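Putative hydrolase (PDB 3CMN) is a putative, largely helical hydrolase, probably a zinc-dependent metallopeptidase of the zincin type. Local coordinates at residues V198-N209 / Q250-M261. Residues are numbered along the deposited sequence; the frame is centred on the assembly and turned at random.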
loop_
_atom_site.group_PDB
_atom_site.type_symbol
_atom_site.label_atom_id
_atom_site.label_comp_id
_atom_site.label_asym_id
_atom_site.label_seq_id
_atom_site.Cartn_x
_atom_site.Cartn_y
_atom_site.Cartn_z
ATOM N N VAL A 198 -1.236 7.359 -12.326
ATOM C CA VAL A 198 -1.648 6.277 -11.449
ATOM C C VAL A 198 -2.868 6.557 -10.572
ATOM O O VAL A 198 -3.804 5.765 -10.562
ATOM C CB VAL A 198 -0.461 5.768 -10.593
ATOM C CG1 VAL A 198 -0.897 4.552 -9.758
ATOM C CG2 VAL A 198 0.687 5.350 -11.511
ATOM N N ARG A 199 -2.872 7.667 -9.843
ATOM C CA ARG A 199 -4.017 7.987 -8.995
ATOM C C ARG A 199 -5.242 8.391 -9.817
ATOM O O ARG A 199 -6.371 8.092 -9.440
ATOM C CB ARG A 199 -3.647 9.080 -7.980
ATOM C CG ARG A 199 -3.044 8.500 -6.698
ATOM C CD ARG A 199 -2.404 9.554 -5.797
ATOM N NE ARG A 199 -1.862 8.951 -4.580
ATOM C CZ ARG A 199 -0.961 9.527 -3.790
ATOM N NH1 ARG A 199 -0.490 10.731 -4.079
ATOM N NH2 ARG A 199 -0.515 8.887 -2.716
ATOM N N THR A 200 -5.016 9.054 -10.947
ATOM C CA THR A 200 -6.111 9.456 -11.818
ATOM C C THR A 200 -6.787 8.179 -12.301
ATOM O O THR A 200 -8.012 8.038 -12.225
ATOM C CB THR A 200 -5.595 10.231 -13.044
ATOM O OG1 THR A 200 -4.860 11.377 -12.605
ATOM C CG2 THR A 200 -6.768 10.686 -13.935
ATOM N N TYR A 201 -5.970 7.250 -12.788
ATOM C CA TYR A 201 -6.445 5.970 -13.288
ATOM C C TYR A 201 -7.089 5.143 -12.184
ATOM O O TYR A 201 -8.062 4.418 -12.424
ATOM C CB TYR A 201 -5.283 5.192 -13.902
ATOM C CG TYR A 201 -5.647 3.796 -14.353
ATOM C CD1 TYR A 201 -6.633 3.584 -15.323
ATOM C CD2 TYR A 201 -5.002 2.684 -13.816
ATOM C CE1 TYR A 201 -6.963 2.297 -15.744
ATOM C CE2 TYR A 201 -5.324 1.397 -14.228
ATOM C CZ TYR A 201 -6.305 1.206 -15.194
ATOM O OH TYR A 201 -6.603 -0.083 -15.599
ATOM N N PHE A 202 -6.556 5.247 -10.971
ATOM C CA PHE A 202 -7.117 4.495 -9.855
ATOM C C PHE A 202 -8.462 5.121 -9.492
ATOM O O PHE A 202 -9.437 4.420 -9.225
ATOM C CB PHE A 202 -6.156 4.502 -8.653
ATOM C CG PHE A 202 -6.573 3.578 -7.532
ATOM C CD1 PHE A 202 -7.189 2.349 -7.802
ATOM C CD2 PHE A 202 -6.346 3.928 -6.206
ATOM C CE1 PHE A 202 -7.569 1.489 -6.764
ATOM C CE2 PHE A 202 -6.723 3.069 -5.152
ATOM C CZ PHE A 202 -7.334 1.854 -5.436
ATOM N N ARG A 203 -8.527 6.446 -9.501
ATOM C CA ARG A 203 -9.791 7.096 -9.191
ATOM C C ARG A 203 -10.797 6.773 -10.291
ATOM O O ARG A 203 -11.983 6.636 -10.023
ATOM C CB ARG A 203 -9.621 8.610 -9.045
ATOM C CG ARG A 203 -9.377 9.043 -7.617
ATOM C CD ARG A 203 -9.428 10.564 -7.462
ATOM N NE ARG A 203 -8.180 11.221 -7.843
ATOM C CZ ARG A 203 -7.066 11.180 -7.116
ATOM N NH1 ARG A 203 -7.035 10.518 -5.956
ATOM N NH2 ARG A 203 -5.966 11.782 -7.551
ATOM N N GLU A 204 -10.316 6.641 -11.527
ATOM C CA GLU A 204 -11.190 6.309 -12.650
ATOM C C GLU A 204 -11.834 4.950 -12.407
ATOM O O GLU A 204 -13.049 4.809 -12.503
ATOM C CB GLU A 204 -10.406 6.248 -13.966
ATOM C CG GLU A 204 -9.926 7.586 -14.500
ATOM C CD GLU A 204 -9.002 7.434 -15.703
ATOM O OE1 GLU A 204 -9.425 6.860 -16.727
ATOM O OE2 GLU A 204 -7.843 7.885 -15.625
ATOM N N LEU A 205 -11.007 3.956 -12.098
ATOM C CA LEU A 205 -11.479 2.593 -11.855
ATOM C C LEU A 205 -12.522 2.511 -10.755
ATOM O O LEU A 205 -13.431 1.686 -10.811
ATOM C CB LEU A 205 -10.313 1.673 -11.482
ATOM C CG LEU A 205 -9.152 1.510 -12.459
ATOM C CD1 LEU A 205 -8.206 0.422 -11.958
ATOM C CD2 LEU A 205 -9.699 1.142 -13.823
ATOM N N LEU A 206 -12.375 3.353 -9.741
ATOM C CA LEU A 206 -13.312 3.356 -8.628
ATOM C C LEU A 206 -14.653 3.886 -9.097
ATOM O O LEU A 206 -15.691 3.285 -8.822
ATOM C CB LEU A 206 -12.775 4.210 -7.490
ATOM C CG LEU A 206 -11.467 3.704 -6.881
ATOM C CD1 LEU A 206 -10.975 4.705 -5.859
ATOM C CD2 LEU A 206 -11.683 2.326 -6.251
ATOM N N GLU A 207 -14.627 5.008 -9.811
ATOM C CA GLU A 207 -15.857 5.591 -10.338
ATOM C C GLU A 207 -16.571 4.548 -11.189
ATOM O O GLU A 207 -17.771 4.347 -11.060
ATOM C CB GLU A 207 -15.550 6.819 -11.196
ATOM C CG GLU A 207 -14.865 7.962 -10.461
ATOM C CD GLU A 207 -15.778 8.662 -9.474
ATOM O OE1 GLU A 207 -16.963 8.267 -9.374
ATOM O OE2 GLU A 207 -15.316 9.608 -8.802
ATOM N N GLN A 208 -15.813 3.881 -12.054
ATOM C CA GLN A 208 -16.356 2.857 -12.935
ATOM C C GLN A 208 -17.183 1.840 -12.135
ATOM O O GLN A 208 -18.401 1.733 -12.328
ATOM C CB GLN A 208 -15.212 2.149 -13.663
ATOM C CG GLN A 208 -15.647 1.106 -14.675
ATOM C CD GLN A 208 -15.947 1.693 -16.047
ATOM O OE1 GLN A 208 -15.041 2.136 -16.760
ATOM N NE2 GLN A 208 -17.223 1.695 -16.424
ATOM N N ASN A 209 -16.513 1.108 -11.242
ATOM C CA ASN A 209 -17.147 0.098 -10.396
ATOM C C ASN A 209 -18.496 0.520 -9.830
ATOM O O ASN A 209 -19.455 -0.253 -9.835
ATOM C CB ASN A 209 -16.239 -0.247 -9.219
ATOM C CG ASN A 209 -16.979 -0.998 -8.117
ATOM O OD1 ASN A 209 -17.329 -2.170 -8.272
ATOM N ND2 ASN A 209 -17.236 -0.312 -7.006
ATOM N N GLN A 250 -18.528 -5.471 -14.588
ATOM C CA GLN A 250 -17.968 -5.211 -13.273
ATOM C C GLN A 250 -16.685 -6.012 -13.098
ATOM O O GLN A 250 -15.760 -5.553 -12.438
ATOM C CB GLN A 250 -18.978 -5.588 -12.186
ATOM C CG GLN A 250 -18.797 -4.841 -10.864
ATOM C CD GLN A 250 -19.845 -5.220 -9.827
ATOM O OE1 GLN A 250 -19.798 -6.302 -9.239
ATOM N NE2 GLN A 250 -20.806 -4.330 -9.607
ATOM N N ARG A 251 -16.631 -7.202 -13.696
ATOM C CA ARG A 251 -15.446 -8.058 -13.602
ATOM C C ARG A 251 -14.244 -7.451 -14.306
ATOM O O ARG A 251 -13.106 -7.689 -13.906
ATOM C CB ARG A 251 -15.716 -9.442 -14.202
ATOM C CG ARG A 251 -16.570 -10.339 -13.338
ATOM C CD ARG A 251 -16.954 -11.604 -14.097
ATOM N NE ARG A 251 -18.076 -12.306 -13.475
ATOM C CZ ARG A 251 -18.751 -13.297 -14.056
ATOM N NH1 ARG A 251 -18.422 -13.713 -15.275
ATOM N NH2 ARG A 251 -19.774 -13.864 -13.430
ATOM N N ALA A 252 -14.490 -6.691 -15.368
ATOM C CA ALA A 252 -13.405 -6.055 -16.103
ATOM C C ALA A 252 -12.753 -5.040 -15.162
ATOM O O ALA A 252 -11.524 -4.917 -15.100
ATOM C CB ALA A 252 -13.955 -5.357 -17.348
ATOM N N VAL A 253 -13.603 -4.321 -14.432
ATOM C CA VAL A 253 -13.154 -3.325 -13.474
ATOM C C VAL A 253 -12.288 -4.008 -12.415
ATOM O O VAL A 253 -11.132 -3.628 -12.217
ATOM C CB VAL A 253 -14.349 -2.647 -12.774
ATOM C CG1 VAL A 253 -13.858 -1.602 -11.787
ATOM C CG2 VAL A 253 -15.249 -2.007 -13.802
ATOM N N PHE A 254 -12.844 -5.019 -11.751
ATOM C CA PHE A 254 -12.113 -5.738 -10.719
ATOM C C PHE A 254 -10.785 -6.239 -11.258
ATOM O O PHE A 254 -9.745 -6.084 -10.619
ATOM C CB PHE A 254 -12.927 -6.933 -10.197
ATOM C CG PHE A 254 -14.178 -6.548 -9.439
ATOM C CD1 PHE A 254 -14.441 -5.221 -9.118
ATOM C CD2 PHE A 254 -15.093 -7.525 -9.051
ATOM C CE1 PHE A 254 -15.594 -4.868 -8.425
ATOM C CE2 PHE A 254 -16.253 -7.187 -8.357
ATOM C CZ PHE A 254 -16.504 -5.853 -8.042
ATOM N N ASP A 255 -10.835 -6.825 -12.447
ATOM C CA ASP A 255 -9.655 -7.376 -13.100
ATOM C C ASP A 255 -8.551 -6.326 -13.175
ATOM O O ASP A 255 -7.395 -6.610 -12.877
ATOM C CB ASP A 255 -10.034 -7.846 -14.504
ATOM C CG ASP A 255 -9.085 -8.896 -15.044
ATOM O OD1 ASP A 255 -7.848 -8.701 -14.954
ATOM O OD2 ASP A 255 -9.582 -9.918 -15.569
ATOM N N ARG A 256 -8.925 -5.111 -13.569
ATOM C CA ARG A 256 -7.991 -3.995 -13.682
ATOM C C ARG A 256 -7.446 -3.542 -12.322
ATOM O O ARG A 256 -6.241 -3.374 -12.153
ATOM C CB ARG A 256 -8.666 -2.803 -14.375
ATOM C CG ARG A 256 -8.778 -2.928 -15.890
ATOM C CD ARG A 256 -9.388 -1.664 -16.479
ATOM N NE ARG A 256 -9.519 -1.704 -17.934
ATOM C CZ ARG A 256 -8.592 -1.287 -18.795
ATOM N NH1 ARG A 256 -7.438 -0.784 -18.362
ATOM N NH2 ARG A 256 -8.827 -1.362 -20.098
ATOM N N ILE A 257 -8.340 -3.333 -11.362
ATOM C CA ILE A 257 -7.941 -2.909 -10.023
ATOM C C ILE A 257 -6.997 -3.964 -9.456
ATOM O O ILE A 257 -5.960 -3.639 -8.865
ATOM C CB ILE A 257 -9.167 -2.767 -9.088
ATOM C CG1 ILE A 257 -10.054 -1.623 -9.578
ATOM C CG2 ILE A 257 -8.709 -2.518 -7.642
ATOM C CD1 ILE A 257 -11.397 -1.535 -8.883
ATOM N N GLN A 258 -7.361 -5.227 -9.656
ATOM C CA GLN A 258 -6.554 -6.334 -9.184
ATOM C C GLN A 258 -5.182 -6.355 -9.850
ATOM O O GLN A 258 -4.171 -6.529 -9.170
ATOM C CB GLN A 258 -7.286 -7.651 -9.432
ATOM C CG GLN A 258 -8.411 -7.903 -8.444
ATOM C CD GLN A 258 -9.277 -9.086 -8.830
ATOM O OE1 GLN A 258 -8.785 -10.079 -9.369
ATOM N NE2 GLN A 258 -10.573 -8.993 -8.538
ATOM N N ALA A 259 -5.135 -6.170 -11.168
ATOM C CA ALA A 259 -3.857 -6.179 -11.868
ATOM C C ALA A 259 -2.977 -4.990 -11.467
ATOM O O ALA A 259 -1.766 -5.115 -11.396
ATOM C CB ALA A 259 -4.083 -6.201 -13.382
ATOM N N LEU A 260 -3.583 -3.838 -11.201
ATOM C CA LEU A 260 -2.820 -2.657 -10.785
ATOM C C LEU A 260 -2.222 -2.903 -9.392
ATOM O O LEU A 260 -1.036 -2.703 -9.167
ATOM C CB LEU A 260 -3.729 -1.414 -10.752
ATOM C CG LEU A 260 -3.172 -0.146 -10.075
ATOM C CD1 LEU A 260 -2.027 0.449 -10.922
ATOM C CD2 LEU A 260 -4.294 0.894 -9.906
ATOM N N MET A 261 -3.056 -3.343 -8.460
ATOM C CA MET A 261 -2.594 -3.621 -7.107
ATOM C C MET A 261 -1.454 -4.650 -7.138
ATOM O O MET A 261 -0.460 -4.516 -6.428
ATOM C CB MET A 261 -3.770 -4.110 -6.242
ATOM C CG MET A 261 -4.356 -3.039 -5.309
ATOM S SD MET A 261 -4.756 -1.433 -6.062
ATOM C CE MET A 261 -3.298 -0.492 -5.658
HETATM O O HOH W 1 -5.135 -2.093 -14.223
#
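With CG of Tyr-201 anti to the backbone N (chi1 175°) and the Arg-256 side chain stretched out as far as NE, the phenol oxygen and the guanidinium meet at one margin of the seam between two roughly antiparallel helices. Arg-256 NH1 donates to Tyr-201 OH at 3.0 Å; the bond is fairly straight at 162° and lies in the guanidinium plane, while ring and guanidinium are turned 76° apart. A water 2.8 Å from Tyr-201 OH donates to Arg-256 O, so one hydroxyl is tied to both side chain and backbone of the same arginine. A phenylalanine in place of Tyr-201 would probably leave NH1 without this acceptor and the water without its link between the helices. Leu-205 fills the middle of the interface: its CD1 rests 3.6 Å from Ile-257 CG1, the two side chains running alongside in opposing directions. Toward the end of helix 197-210, Val-253 spreads its branches, CG1 to Asn-209 CB (3.8 Å) and CG2 to Gln-208 CG, while buried Asn-209 brings OD1 to the Phe-254 ring edge, 3.2 Å from CE1. Around Phe-202, Leu-260 CD2 and Met-261 SD approach obliquely, the sulfur 4.7 Å from the ring centroid in a Met-aromatic contact. Met-261 also touches Phe-192 of helix 174-193, which carries an HExxH pattern consistent with a zincin active site. Helices 197-210 and 248-279 thus exemplify a mostly apolar antiparallel seam tied by a polar bridge at one margin, in the mainly helical surroundings of that putative site.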